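Sugar kinase, pfkB family (PDB 2AJR) probably phosphorylates a phosphorylated sugar such as fructose 1-phosphate with ATP, as a magnesium-binding sugar kinase of the pfkB family. Local coordinates at residues L15-N20 / D148-S153; R105-I110 / A120-G125; L187-Y192 / A210-V215; M293-F298 / K320-F325. All coordinates share one frame; numbering follows the deposited sequence.

Contact 1: L15-N20 / D148-S153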
loop_
_atom_site.group_PDB
_atom_site.type_symbol
_atom_site.label_atom_id
_atom_site.label_comp_id
_atom_site.label_asym_id
_atom_site.label_seq_id
_atom_site.Cartn_x
_atom_site.Cartn_y
_atom_site.Cartn_z
ATOM N N LEU A 15 -20.589 -10.055 -19.668
ATOM C CA LEU A 15 -20.168 -8.697 -19.306
ATOM C C LEU A 15 -20.029 -8.599 -17.790
ATOM O O LEU A 15 -20.999 -8.873 -17.081
ATOM C CB LEU A 15 -21.209 -7.674 -19.769
ATOM C CG LEU A 15 -21.103 -6.225 -19.252
ATOM C CD1 LEU A 15 -19.804 -5.581 -19.732
ATOM C CD2 LEU A 15 -22.312 -5.388 -19.654
ATOM N N THR A 16 -18.851 -8.199 -17.299
ATOM C CA THR A 16 -18.666 -7.940 -15.874
ATOM C C THR A 16 -18.506 -6.435 -15.659
ATOM O O THR A 16 -17.761 -5.761 -16.383
ATOM C CB THR A 16 -17.449 -8.686 -15.260
ATOM O OG1 THR A 16 -16.217 -8.137 -15.754
ATOM C CG2 THR A 16 -17.501 -10.158 -15.580
ATOM N N VAL A 17 -19.224 -5.922 -14.658
ATOM C CA VAL A 17 -19.186 -4.521 -14.303
ATOM C C VAL A 17 -18.541 -4.401 -12.941
ATOM O O VAL A 17 -18.990 -5.021 -11.993
ATOM C CB VAL A 17 -20.592 -3.960 -14.207
ATOM C CG1 VAL A 17 -20.573 -2.542 -13.580
ATOM C CG2 VAL A 17 -21.256 -3.993 -15.587
ATOM N N THR A 18 -17.494 -3.596 -12.851
ATOM C CA THR A 18 -16.779 -3.353 -11.597
ATOM C C THR A 18 -16.603 -1.849 -11.494
ATOM O O THR A 18 -15.637 -1.289 -11.996
ATOM C CB THR A 18 -15.386 -4.023 -11.613
ATOM O OG1 THR A 18 -15.526 -5.411 -11.938
ATOM C CG2 THR A 18 -14.683 -3.850 -10.281
ATOM N N LEU A 19 -17.554 -1.176 -10.875
ATOM C CA LEU A 19 -17.522 0.266 -10.843
ATOM C C LEU A 19 -16.356 0.775 -10.023
ATOM O O LEU A 19 -15.892 1.900 -10.247
ATOM C CB LEU A 19 -18.850 0.825 -10.336
ATOM C CG LEU A 19 -20.036 0.550 -11.267
ATOM C CD1 LEU A 19 -21.221 1.422 -10.892
ATOM C CD2 LEU A 19 -19.664 0.770 -12.733
ATOM N N ASN A 20 -15.872 -0.052 -9.096
ATOM C CA ASN A 20 -14.779 0.322 -8.196
ATOM C C ASN A 20 -13.649 -0.726 -8.190
ATOM O O ASN A 20 -13.434 -1.409 -7.202
ATOM C CB ASN A 20 -15.344 0.529 -6.790
ATOM C CG ASN A 20 -14.456 1.431 -5.909
ATOM O OD1 ASN A 20 -13.466 1.997 -6.370
ATOM N ND2 ASN A 20 -14.823 1.557 -4.624
ATOM N N ASP A 148 -24.876 -12.244 -23.534
ATOM C CA ASP A 148 -26.000 -13.097 -23.124
ATOM C C ASP A 148 -26.324 -12.956 -21.630
ATOM O O ASP A 148 -27.455 -13.187 -21.219
ATOM C CB ASP A 148 -25.713 -14.566 -23.482
ATOM N N CYS A 149 -25.339 -12.577 -20.815
ATOM C CA CYS A 149 -25.589 -12.292 -19.406
ATOM C C CYS A 149 -24.581 -11.328 -18.789
ATOM O O CYS A 149 -23.466 -11.197 -19.262
ATOM C CB CYS A 149 -25.619 -13.592 -18.612
ATOM S SG CYS A 149 -24.028 -14.202 -18.178
ATOM N N VAL A 150 -24.982 -10.682 -17.700
ATOM C CA VAL A 150 -24.193 -9.623 -17.070
ATOM C C VAL A 150 -24.003 -9.881 -15.572
ATOM O O VAL A 150 -24.897 -10.418 -14.906
ATOM C CB VAL A 150 -24.870 -8.239 -17.263
ATOM C CG1 VAL A 150 -26.163 -8.147 -16.453
ATOM C CG2 VAL A 150 -23.932 -7.109 -16.880
ATOM N N VAL A 151 -22.832 -9.489 -15.061
ATOM C CA VAL A 151 -22.502 -9.598 -13.648
ATOM C C VAL A 151 -22.176 -8.228 -13.115
ATOM O O VAL A 151 -21.234 -7.595 -13.592
ATOM C CB VAL A 151 -21.269 -10.464 -13.410
ATOM C CG1 VAL A 151 -20.923 -10.483 -11.916
ATOM C CG2 VAL A 151 -21.487 -11.862 -13.977
ATOM N N ILE A 152 -22.957 -7.773 -12.136
ATOM C CA ILE A 152 -22.761 -6.471 -11.520
ATOM C C ILE A 152 -22.427 -6.712 -10.064
ATOM O O ILE A 152 -23.290 -7.111 -9.293
ATOM C CB ILE A 152 -24.024 -5.608 -11.575
ATOM C CG1 ILE A 152 -24.433 -5.336 -13.020
ATOM C CG2 ILE A 152 -23.771 -4.299 -10.847
ATOM C CD1 ILE A 152 -25.929 -5.337 -13.235
ATOM N N SER A 153 -21.178 -6.484 -9.673
ATOM C CA SER A 153 -20.803 -6.764 -8.297
ATOM C C SER A 153 -19.799 -5.779 -7.719
ATOM O O SER A 153 -19.065 -5.110 -8.446
ATOM C CB SER A 153 -20.313 -8.206 -8.159
ATOM O OG SER A 153 -19.168 -8.416 -8.940
#
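Leu15 and Val150 lie side by side on one surface of the sheet and point the same way, with Leu15 CD2 resting 3.6 Å from Val150 CG2. CG1 of Val150 lies between the backbone N and the carbonyl carbon (chi1 69°), leaving CG2 anti to the N, where it reaches Leu15 and also approaches Leu15 O. Val17 and Ile152 occupy the same surface one pair further on, but more loosely: the nearest side-chain atoms, Val17 CB and Ile152 CG1, are 4.2 Å apart. Thr16 and Val151 turn to the other surface, where Thr16 OG1 is hydrogen-bonded to Ser58 OG. These alternating pairs belong to strands 14-18 and 149-153, parallel neighbours in the interior of the large sheet of the ribokinase-like fold. Three hydrogen bonds of 2.8 to 3.1 Å join the backbones: Leu15 N to Cys149 O, Val151 N to Leu15 O and Val17 N to Val151 O. Leu15 O also receives a CA-H...O contact from Val150 CA at 3.3 Å. Beyond the pair, strand 68-75 continues the sheet next to Thr16 and strand 178-182 next to Val150, while Tyr140 of helix 130-144 covers Leu15 and Val17.

Contact 2: R105-I110 / A120-G125. With ACT (acetate ion), chain D.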
loop_
_atom_site.group_PDB
_atom_site.type_symbol
_atom_site.label_atom_id
_atom_site.label_comp_id
_atom_site.label_asym_id
_atom_site.label_seq_id
_atom_site.Cartn_x
_atom_site.Cartn_y
_atom_site.Cartn_z
ATOM N N ARG A 105 -8.001 2.537 -6.887
ATOM C CA ARG A 105 -7.533 2.254 -5.542
ATOM C C ARG A 105 -6.571 1.077 -5.476
ATOM O O ARG A 105 -6.655 0.153 -6.268
ATOM C CB ARG A 105 -8.721 2.012 -4.620
ATOM C CG ARG A 105 -9.498 0.726 -4.884
ATOM C CD ARG A 105 -10.941 0.985 -4.662
ATOM N NE ARG A 105 -11.810 -0.170 -4.874
ATOM C CZ ARG A 105 -12.340 -0.913 -3.904
ATOM N NH1 ARG A 105 -12.077 -0.661 -2.634
ATOM N NH2 ARG A 105 -13.117 -1.938 -4.209
ATOM N N GLU A 106 -5.630 1.123 -4.550
ATOM C CA GLU A 106 -4.833 -0.052 -4.254
ATOM C C GLU A 106 -5.261 -0.489 -2.866
ATOM O O GLU A 106 -5.130 0.279 -1.921
ATOM C CB GLU A 106 -3.330 0.236 -4.308
ATOM C CG GLU A 106 -2.451 -1.024 -4.044
ATOM C CD GLU A 106 -0.916 -0.778 -4.036
ATOM O OE1 GLU A 106 -0.471 0.288 -3.556
ATOM O OE2 GLU A 106 -0.151 -1.675 -4.483
ATOM N N ASN A 107 -5.811 -1.699 -2.755
ATOM C CA ASN A 107 -6.140 -2.288 -1.461
ATOM C C ASN A 107 -5.006 -3.155 -0.959
ATOM O O ASN A 107 -4.217 -3.687 -1.747
ATOM C CB ASN A 107 -7.430 -3.108 -1.542
ATOM C CG ASN A 107 -8.641 -2.246 -1.816
ATOM O OD1 ASN A 107 -8.587 -1.019 -1.699
ATOM N ND2 ASN A 107 -9.727 -2.872 -2.206
ATOM N N ILE A 108 -4.939 -3.304 0.359
ATOM C CA ILE A 108 -3.859 -4.051 1.000
ATOM C C ILE A 108 -4.430 -5.168 1.867
ATOM O O ILE A 108 -5.313 -4.934 2.675
ATOM C CB ILE A 108 -2.970 -3.106 1.840
ATOM C CG1 ILE A 108 -2.221 -2.141 0.902
ATOM C CG2 ILE A 108 -2.003 -3.901 2.687
ATOM C CD1 ILE A 108 -1.532 -1.007 1.587
ATOM N N GLU A 109 -3.946 -6.388 1.658
ATOM C CA GLU A 109 -4.360 -7.540 2.451
ATOM C C GLU A 109 -3.108 -8.202 3.015
ATOM O O GLU A 109 -2.245 -8.642 2.270
ATOM C CB GLU A 109 -5.169 -8.529 1.607
ATOM C CG GLU A 109 -6.435 -7.938 0.925
ATOM C CD GLU A 109 -6.172 -7.431 -0.499
ATOM O OE1 GLU A 109 -5.166 -7.850 -1.104
ATOM O OE2 GLU A 109 -6.962 -6.619 -1.019
ATOM N N ILE A 110 -2.997 -8.209 4.336
ATOM C CA ILE A 110 -1.907 -8.870 5.036
ATOM C C ILE A 110 -2.439 -10.196 5.584
ATOM O O ILE A 110 -3.410 -10.228 6.332
ATOM C CB ILE A 110 -1.364 -7.976 6.168
ATOM C CG1 ILE A 110 -0.899 -6.631 5.587
ATOM C CG2 ILE A 110 -0.216 -8.683 6.909
ATOM C CD1 ILE A 110 -0.793 -5.513 6.587
ATOM N N ALA A 120 -7.085 -6.297 6.516
ATOM C CA ALA A 120 -7.340 -5.752 5.171
ATOM C C ALA A 120 -7.602 -4.266 5.255
ATOM O O ALA A 120 -8.257 -3.799 6.185
ATOM C CB ALA A 120 -8.510 -6.467 4.501
ATOM N N ILE A 121 -7.062 -3.525 4.291
ATOM C CA ILE A 121 -7.271 -2.089 4.222
ATOM C C ILE A 121 -7.844 -1.735 2.850
ATOM O O ILE A 121 -7.176 -1.914 1.828
ATOM C CB ILE A 121 -5.977 -1.302 4.453
ATOM C CG1 ILE A 121 -5.297 -1.748 5.750
ATOM C CG2 ILE A 121 -6.293 0.177 4.500
ATOM C CD1 ILE A 121 -3.921 -1.182 5.951
ATOM N N ASN A 122 -9.081 -1.246 2.840
ATOM C CA ASN A 122 -9.779 -0.971 1.594
ATOM C C ASN A 122 -9.977 0.500 1.377
ATOM O O ASN A 122 -10.634 1.202 2.147
ATOM C CB ASN A 122 -11.112 -1.713 1.532
ATOM C CG ASN A 122 -10.921 -3.220 1.364
ATOM O OD1 ASN A 122 -9.847 -3.682 1.002
ATOM N ND2 ASN A 122 -11.956 -3.977 1.639
ATOM N N PHE A 123 -9.362 0.962 0.315
ATOM C CA PHE A 123 -9.437 2.346 -0.049
ATOM C C PHE A 123 -10.700 2.603 -0.842
ATOM O O PHE A 123 -11.255 1.705 -1.443
ATOM C CB PHE A 123 -8.150 2.741 -0.803
ATOM C CG PHE A 123 -7.007 3.056 0.136
ATOM C CD1 PHE A 123 -6.350 2.039 0.808
ATOM C CD2 PHE A 123 -6.652 4.372 0.404
ATOM C CE1 PHE A 123 -5.325 2.328 1.692
ATOM C CE2 PHE A 123 -5.621 4.662 1.283
ATOM C CZ PHE A 123 -4.971 3.642 1.938
ATOM N N PRO A 124 -11.183 3.838 -0.820
ATOM C CA PRO A 124 -12.524 4.084 -1.342
ATOM C C PRO A 124 -12.633 4.136 -2.863
ATOM O O PRO A 124 -13.713 3.910 -3.388
ATOM C CB PRO A 124 -12.859 5.455 -0.751
ATOM C CG PRO A 124 -11.541 6.139 -0.655
ATOM C CD PRO A 124 -10.546 5.070 -0.312
ATOM N N GLY A 125 -11.551 4.475 -3.561
ATOM C CA GLY A 125 -11.609 4.678 -5.002
ATOM C C GLY A 125 -11.707 6.147 -5.366
ATOM O O GLY A 125 -11.919 6.980 -4.505
HETATM C C ACT D . -11.273 -6.972 -3.906
HETATM O O ACT D . -10.541 -6.053 -3.348
HETATM O OXT ACT D . -10.698 -7.941 -4.506
HETATM C CH3 ACT D . -12.774 -6.917 -3.921
#
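The guanidinium of Arg105 meets Phe123 O at its edge, near its plane: NH1 donates a 2.8 Å hydrogen bond to this carbonyl oxygen, which is slightly tilted from the guanidinium plane. The amide planes of Asn107 and Asn122 are 34° apart, and the two side chains cross at about a right angle. On the Phe123 ring, Glu106 O approaches CD1 obliquely at 3.5 Å, while Arg25 of the second subunit makes a cation-pi contact with the same ring.

With CG anti to its carbonyl carbon (chi1 -66°), Asn107 carries OD1 to Phe123 N, a 2.9 Å bond whose donor stands 43° above the plane of the amide carbonyl. Its ND2 makes a weak 3.5 Å hydrogen bond to O of an acetate, probably from the crystallisation liquor. Further along this antiparallel hairpin, Ile108 and Ile121 form a hydrogen-bonded pair, Ile108 N to Ile121 O at 3.0 Å and Ile121 N to Ile108 O at 2.8 Å.

Strand 117-122 pairs in parallel with a strand of the second subunit, so the small sheet runs on across the dimer interface. As the hairpin gives way to loop, side chains take over from backbone pairing: Phe123 offers its N to an amide and its O to a guanidinium, so both backbone polar groups of this residue are satisfied across the contact.

Contact 3: L187-Y192 / A210-V215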
loop_
_atom_site.group_PDB
_atom_site.type_symbol
_atom_site.label_atom_id
_atom_site.label_comp_id
_atom_site.label_asym_id
_atom_site.label_seq_id
_atom_site.Cartn_x
_atom_site.Cartn_y
_atom_site.Cartn_z
ATOM N N LEU A 187 -26.765 -1.135 -1.215
ATOM C CA LEU A 187 -26.910 -1.078 -2.659
ATOM C C LEU A 187 -28.041 -1.999 -3.172
ATOM O O LEU A 187 -28.769 -1.610 -4.086
ATOM C CB LEU A 187 -25.566 -1.354 -3.359
ATOM C CG LEU A 187 -24.387 -0.459 -2.923
ATOM C CD1 LEU A 187 -23.129 -0.697 -3.767
ATOM C CD2 LEU A 187 -24.739 1.015 -2.952
ATOM N N LEU A 188 -28.221 -3.183 -2.586
ATOM C CA LEU A 188 -29.273 -4.098 -3.061
ATOM C C LEU A 188 -30.682 -3.572 -2.789
ATOM O O LEU A 188 -31.595 -3.774 -3.580
ATOM C CB LEU A 188 -29.142 -5.493 -2.428
ATOM C CG LEU A 188 -28.023 -6.391 -2.943
ATOM C CD1 LEU A 188 -28.071 -7.736 -2.248
ATOM C CD2 LEU A 188 -28.144 -6.554 -4.468
ATOM N N GLU A 189 -30.853 -2.941 -1.636
ATOM C CA GLU A 189 -32.082 -2.203 -1.298
ATOM C C GLU A 189 -32.502 -1.283 -2.466
ATOM O O GLU A 189 -33.665 -1.168 -2.847
ATOM C CB GLU A 189 -31.804 -1.344 -0.050
ATOM C CG GLU A 189 -32.895 -1.355 0.999
ATOM C CD GLU A 189 -32.591 -2.270 2.172
ATOM O OE1 GLU A 189 -31.507 -2.119 2.786
ATOM O OE2 GLU A 189 -33.451 -3.119 2.494
ATOM N N ARG A 190 -31.503 -0.640 -3.042
ATOM C CA ARG A 190 -31.706 0.341 -4.092
ATOM C C ARG A 190 -32.134 -0.362 -5.390
ATOM O O ARG A 190 -33.000 0.128 -6.118
ATOM C CB ARG A 190 -30.395 1.102 -4.238
ATOM C CG ARG A 190 -30.447 2.575 -4.339
ATOM C CD ARG A 190 -31.516 3.296 -3.530
ATOM N NE ARG A 190 -32.028 4.338 -4.422
ATOM C CZ ARG A 190 -31.377 5.460 -4.729
ATOM N NH1 ARG A 190 -30.208 5.747 -4.164
ATOM N NH2 ARG A 190 -31.915 6.324 -5.583
ATOM N N ILE A 191 -31.562 -1.545 -5.630
ATOM C CA ILE A 191 -31.955 -2.416 -6.749
ATOM C C ILE A 191 -33.367 -2.987 -6.580
ATOM O O ILE A 191 -34.162 -2.981 -7.518
ATOM C CB ILE A 191 -30.964 -3.599 -6.910
ATOM C CG1 ILE A 191 -29.629 -3.097 -7.472
ATOM C CG2 ILE A 191 -31.558 -4.714 -7.793
ATOM C CD1 ILE A 191 -28.479 -4.110 -7.356
ATOM N N TYR A 192 -33.679 -3.485 -5.395
ATOM C CA TYR A 192 -35.001 -4.100 -5.163
ATOM C C TYR A 192 -36.140 -3.080 -5.044
ATOM O O TYR A 192 -37.296 -3.477 -4.951
ATOM C CB TYR A 192 -34.973 -5.109 -4.000
ATOM C CG TYR A 192 -34.352 -6.406 -4.457
ATOM C CD1 TYR A 192 -32.968 -6.560 -4.471
ATOM C CD2 TYR A 192 -35.127 -7.449 -4.944
ATOM C CE1 TYR A 192 -32.370 -7.723 -4.936
ATOM C CE2 TYR A 192 -34.534 -8.636 -5.410
ATOM C CZ TYR A 192 -33.149 -8.758 -5.404
ATOM O OH TYR A 192 -32.515 -9.896 -5.847
ATOM N N ALA A 210 -26.697 -3.429 9.544
ATOM C CA ALA A 210 -28.028 -2.866 9.268
ATOM C C ALA A 210 -29.079 -3.937 8.997
ATOM O O ALA A 210 -28.754 -5.030 8.572
ATOM C CB ALA A 210 -27.947 -1.933 8.066
ATOM N N SER A 211 -30.345 -3.617 9.227
ATOM C CA SER A 211 -31.439 -4.479 8.780
ATOM C C SER A 211 -31.521 -4.424 7.252
ATOM O O SER A 211 -31.147 -3.434 6.628
ATOM C CB SER A 211 -32.780 -4.078 9.415
ATOM O OG SER A 211 -33.375 -2.954 8.781
ATOM N N PHE A 212 -32.007 -5.497 6.654
ATOM C CA PHE A 212 -32.032 -5.609 5.213
ATOM C C PHE A 212 -33.397 -6.142 4.785
ATOM O O PHE A 212 -33.816 -7.205 5.237
ATOM C CB PHE A 212 -30.887 -6.522 4.767
ATOM C CG PHE A 212 -30.781 -6.714 3.277
ATOM C CD1 PHE A 212 -31.185 -5.733 2.386
ATOM C CD2 PHE A 212 -30.233 -7.882 2.766
ATOM C CE1 PHE A 212 -31.077 -5.937 1.017
ATOM C CE2 PHE A 212 -30.115 -8.085 1.391
ATOM C CZ PHE A 212 -30.539 -7.123 0.525
ATOM N N LEU A 213 -34.096 -5.379 3.947
ATOM C CA LEU A 213 -35.472 -5.693 3.535
ATOM C C LEU A 213 -36.398 -6.029 4.717
ATOM O O LEU A 213 -37.233 -6.938 4.635
ATOM C CB LEU A 213 -35.475 -6.844 2.521
ATOM C CG LEU A 213 -34.700 -6.667 1.221
ATOM C CD1 LEU A 213 -34.749 -7.967 0.445
ATOM C CD2 LEU A 213 -35.258 -5.519 0.393
ATOM N N GLY A 214 -36.228 -5.308 5.818
ATOM C CA GLY A 214 -37.037 -5.509 7.011
ATOM C C GLY A 214 -36.576 -6.620 7.938
ATOM O O GLY A 214 -37.207 -6.844 8.968
ATOM N N VAL A 215 -35.488 -7.309 7.585
ATOM C CA VAL A 215 -34.983 -8.448 8.356
ATOM C C VAL A 215 -33.724 -8.051 9.103
ATOM O O VAL A 215 -32.770 -7.553 8.506
ATOM C CB VAL A 215 -34.622 -9.677 7.453
ATOM C CG1 VAL A 215 -34.207 -10.876 8.308
ATOM C CG2 VAL A 215 -35.775 -10.067 6.551
#
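Leu188 and Phe212 make the close-packed part of this contact, the leucine CB lying 3.7 Å from CZ of the ring and its CD1 3.8 Å from the same atom. The ring extends toward the helix because Phe212 CG is anti to its backbone N (chi1 -179°). Beneath this apolar patch, Leu188 continues onto Val201 and Val181, and Phe212 onto Leu226 of helix 220-233. A looser apolar flank is formed by Leu213 CD2, which approaches Tyr192 CB only at 4.4 Å.

Toward solvent, where Ser211 is exposed, the contact becomes polar. Glu189, partly exposed, bends at chi2 (101°) and slides past Phe212 in the opposite direction, its carboxylate almost perpendicular to the ring (84°). Its OE2 comes to the ring edge, 3.5 Å from Phe212 CD1, and accepts a 2.8 Å hydrogen bond from Leu213 N on its syn lone pair. A leucine in place of Glu189 would probably leave Leu213 N without this acceptor and the turn less firmly held to the helix.

Leu213, whose N is bonded to the carboxylate, belongs to a type I' beta turn from Phe212 to Val215, closed by backbone bonds in both directions between its end residues. The contact thus fastens a tight turn, in the loop between strand 200-201 and helix 220-233, against helix 185-193 at the periphery of the ribokinase-like alpha/beta fold.

Contact 4: M293-F298 / K320-F325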
loop_
_atom_site.group_PDB
_atom_site.type_symbol
_atom_site.label_atom_id
_atom_site.label_comp_id
_atom_site.label_asym_id
_atom_site.label_seq_id
_atom_site.Cartn_x
_atom_site.Cartn_y
_atom_site.Cartn_z
HETATM N N MSE A 293 -26.462 -24.850 -10.032
HETATM C CA MSE A 293 -25.634 -23.650 -10.168
HETATM C C MSE A 293 -25.000 -23.235 -8.864
HETATM O O MSE A 293 -23.804 -23.007 -8.819
HETATM C CB MSE A 293 -26.442 -22.464 -10.631
HETATM C CG MSE A 293 -26.553 -22.323 -12.115
HETATM SE SE MSE A 293 -27.511 -20.677 -12.511
HETATM C CE MSE A 293 -26.796 -19.566 -11.185
ATOM N N ALA A 294 -25.811 -23.108 -7.812
ATOM C CA ALA A 294 -25.294 -22.737 -6.494
ATOM C C ALA A 294 -24.284 -23.764 -5.967
ATOM O O ALA A 294 -23.290 -23.391 -5.347
ATOM C CB ALA A 294 -26.426 -22.556 -5.513
ATOM N N LYS A 295 -24.536 -25.047 -6.227
ATOM C CA LYS A 295 -23.640 -26.124 -5.781
ATOM C C LYS A 295 -22.288 -26.033 -6.454
ATOM O O LYS A 295 -21.251 -26.243 -5.824
ATOM C CB LYS A 295 -24.250 -27.507 -6.061
ATOM C CG LYS A 295 -25.313 -27.937 -5.029
ATOM C CD LYS A 295 -26.183 -29.104 -5.503
ATOM C CE LYS A 295 -25.417 -30.432 -5.535
ATOM N NZ LYS A 295 -26.263 -31.550 -6.040
ATOM N N PHE A 296 -22.308 -25.750 -7.749
ATOM C CA PHE A 296 -21.079 -25.602 -8.498
ATOM C C PHE A 296 -20.356 -24.334 -8.035
ATOM O O PHE A 296 -19.130 -24.317 -7.920
ATOM C CB PHE A 296 -21.363 -25.551 -9.999
ATOM C CG PHE A 296 -20.125 -25.610 -10.855
ATOM C CD1 PHE A 296 -19.564 -26.826 -11.196
ATOM C CD2 PHE A 296 -19.529 -24.455 -11.315
ATOM C CE1 PHE A 296 -18.427 -26.888 -11.979
ATOM C CE2 PHE A 296 -18.400 -24.507 -12.100
ATOM C CZ PHE A 296 -17.841 -25.729 -12.431
ATOM N N GLY A 297 -21.122 -23.284 -7.753
ATOM C CA GLY A 297 -20.564 -22.054 -7.222
ATOM C C GLY A 297 -19.855 -22.330 -5.915
ATOM O O GLY A 297 -18.726 -21.871 -5.708
ATOM N N PHE A 298 -20.507 -23.111 -5.051
ATOM C CA PHE A 298 -19.976 -23.419 -3.723
ATOM C C PHE A 298 -18.676 -24.195 -3.865
ATOM O O PHE A 298 -17.718 -23.917 -3.164
ATOM C CB PHE A 298 -21.009 -24.202 -2.882
ATOM C CG PHE A 298 -20.709 -24.222 -1.406
ATOM C CD1 PHE A 298 -19.875 -25.192 -0.863
ATOM C CD2 PHE A 298 -21.247 -23.264 -0.562
ATOM C CE1 PHE A 298 -19.585 -25.199 0.496
ATOM C CE2 PHE A 298 -20.967 -23.266 0.798
ATOM C CZ PHE A 298 -20.140 -24.237 1.330
ATOM N N LYS A 320 -12.894 -31.315 -7.740
ATOM C CA LYS A 320 -12.310 -31.940 -6.538
ATOM C C LYS A 320 -13.054 -31.625 -5.242
ATOM O O LYS A 320 -12.906 -32.327 -4.249
ATOM C CB LYS A 320 -10.847 -31.512 -6.371
ATOM C CG LYS A 320 -9.863 -32.351 -7.171
ATOM C CD LYS A 320 -8.504 -31.657 -7.296
ATOM C CE LYS A 320 -7.473 -32.580 -7.935
ATOM N NZ LYS A 320 -6.300 -31.851 -8.525
ATOM N N GLU A 321 -13.835 -30.556 -5.255
ATOM C CA GLU A 321 -14.516 -30.101 -4.069
ATOM C C GLU A 321 -15.920 -30.668 -3.955
ATOM O O GLU A 321 -16.584 -30.438 -2.944
ATOM C CB GLU A 321 -14.587 -28.570 -4.053
ATOM C CG GLU A 321 -13.232 -27.873 -4.020
ATOM C CD GLU A 321 -12.412 -28.200 -2.780
ATOM O OE1 GLU A 321 -12.968 -28.740 -1.795
ATOM O OE2 GLU A 321 -11.197 -27.913 -2.799
ATOM N N TYR A 322 -16.384 -31.406 -4.965
ATOM C CA TYR A 322 -17.748 -31.959 -4.908
ATOM C C TYR A 322 -17.921 -32.927 -3.742
ATOM O O TYR A 322 -19.026 -33.165 -3.271
ATOM C CB TYR A 322 -18.173 -32.572 -6.251
ATOM C CG TYR A 322 -19.150 -31.663 -6.978
ATOM C CD1 TYR A 322 -18.703 -30.575 -7.748
ATOM C CD2 TYR A 322 -20.532 -31.853 -6.847
ATOM C CE1 TYR A 322 -19.622 -29.718 -8.391
ATOM C CE2 TYR A 322 -21.453 -31.008 -7.489
ATOM C CZ TYR A 322 -20.997 -29.947 -8.255
ATOM O OH TYR A 322 -21.926 -29.125 -8.867
ATOM N N ASP A 323 -16.797 -33.427 -3.254
ATOM C CA ASP A 323 -16.735 -34.339 -2.122
ATOM C C ASP A 323 -16.964 -33.673 -0.757
ATOM O O ASP A 323 -17.348 -34.332 0.196
ATOM C CB ASP A 323 -15.329 -34.953 -2.117
ATOM C CG ASP A 323 -15.318 -36.412 -1.734
ATOM O OD1 ASP A 323 -16.028 -36.801 -0.768
ATOM O OD2 ASP A 323 -14.563 -37.158 -2.401
ATOM N N HIS A 324 -16.707 -32.377 -0.662
ATOM C CA HIS A 324 -16.510 -31.718 0.629
ATOM C C HIS A 324 -17.648 -30.783 1.022
ATOM O O HIS A 324 -17.419 -29.829 1.748
ATOM C CB HIS A 324 -15.199 -30.914 0.618
ATOM C CG HIS A 324 -13.986 -31.728 0.286
ATOM N ND1 HIS A 324 -13.178 -31.454 -0.798
ATOM C CD2 HIS A 324 -13.444 -32.810 0.893
ATOM C CE1 HIS A 324 -12.190 -32.328 -0.841
ATOM N NE2 HIS A 324 -12.332 -33.168 0.169
ATOM N N PHE A 325 -18.863 -31.039 0.549
ATOM C CA PHE A 325 -20.012 -30.294 1.038
ATOM C C PHE A 325 -21.289 -31.104 0.984
ATOM O O PHE A 325 -21.379 -32.059 0.229
ATOM C CB PHE A 325 -20.161 -28.953 0.304
ATOM C CG PHE A 325 -20.510 -29.077 -1.151
ATOM C CD1 PHE A 325 -21.833 -29.205 -1.553
ATOM C CD2 PHE A 325 -19.520 -29.015 -2.120
ATOM C CE1 PHE A 325 -22.166 -29.303 -2.893
ATOM C CE2 PHE A 325 -19.840 -29.104 -3.475
ATOM C CZ PHE A 325 -21.170 -29.253 -3.860
#
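Phe325 begins its contact with the helix at CB, which lies 3.8 Å from Phe298 CE1. Its CG is 3.9 Å from Phe298 CD1, and CD2 keeps near that same carbon. On the other side of the ring, CE1 meets the aliphatic CG of Lys295 at 4.0 Å, and at the far end CZ comes within 3.6 Å of Lys295 O. The first torsion (chi1 67°) puts the ring between the backbone N and the carbonyl carbon, directing it at the helix. Phe298 slides past it in the opposite direction, the two rings obliquely inclined at 59° with centroids 5.5 Å apart.

Here the chain passes from helix 315-319 into strand 325-329, an edge strand, within this chain, of the large sheet of the ribokinase-like alpha/beta fold, and the ring of Phe325 packs from the start of this strand against helix 290-304. Ile257 of the adjoining strand touches both Phe325 and Phe298. An alanine in place of Phe325 would probably open a gap between Phe298 and Lys295 and leave the Phe298 ring freer to turn.

Tyr322 crosses Phe296 at about a right angle, its CE1 4.0 Å from Phe296 CD1, and Phe325 CZ stands over one face of the tyrosine ring, near its rim. The lysine amine of Lys295 is engaged elsewhere, in a salt bridge with Glu292. Within segment 320-325, His324 ND1 donates a hydrogen bond to Glu321 OE1.

Contact 1 lies nearest the centre of the folded chain, joining two interior strands of the large sheet. Contact 2, in the small four-stranded sheet, falls within the sequence interval that contact 1 spans; their centres are about 21 Å apart, yet they touch through Asn20, which bonds to Arg105 and Pro124. Contacts 3 and 4 follow in series along the chain and dock peripheral elements around the large sheet, with centres about 20 and 23 Å from that of contact 1. Contacts 2 and 4 lie on opposite sides of the chain's centre, their centres about 29 Å apart. The four thus sample the sheet core, its outer layers and the small sheet through which two subunits associate.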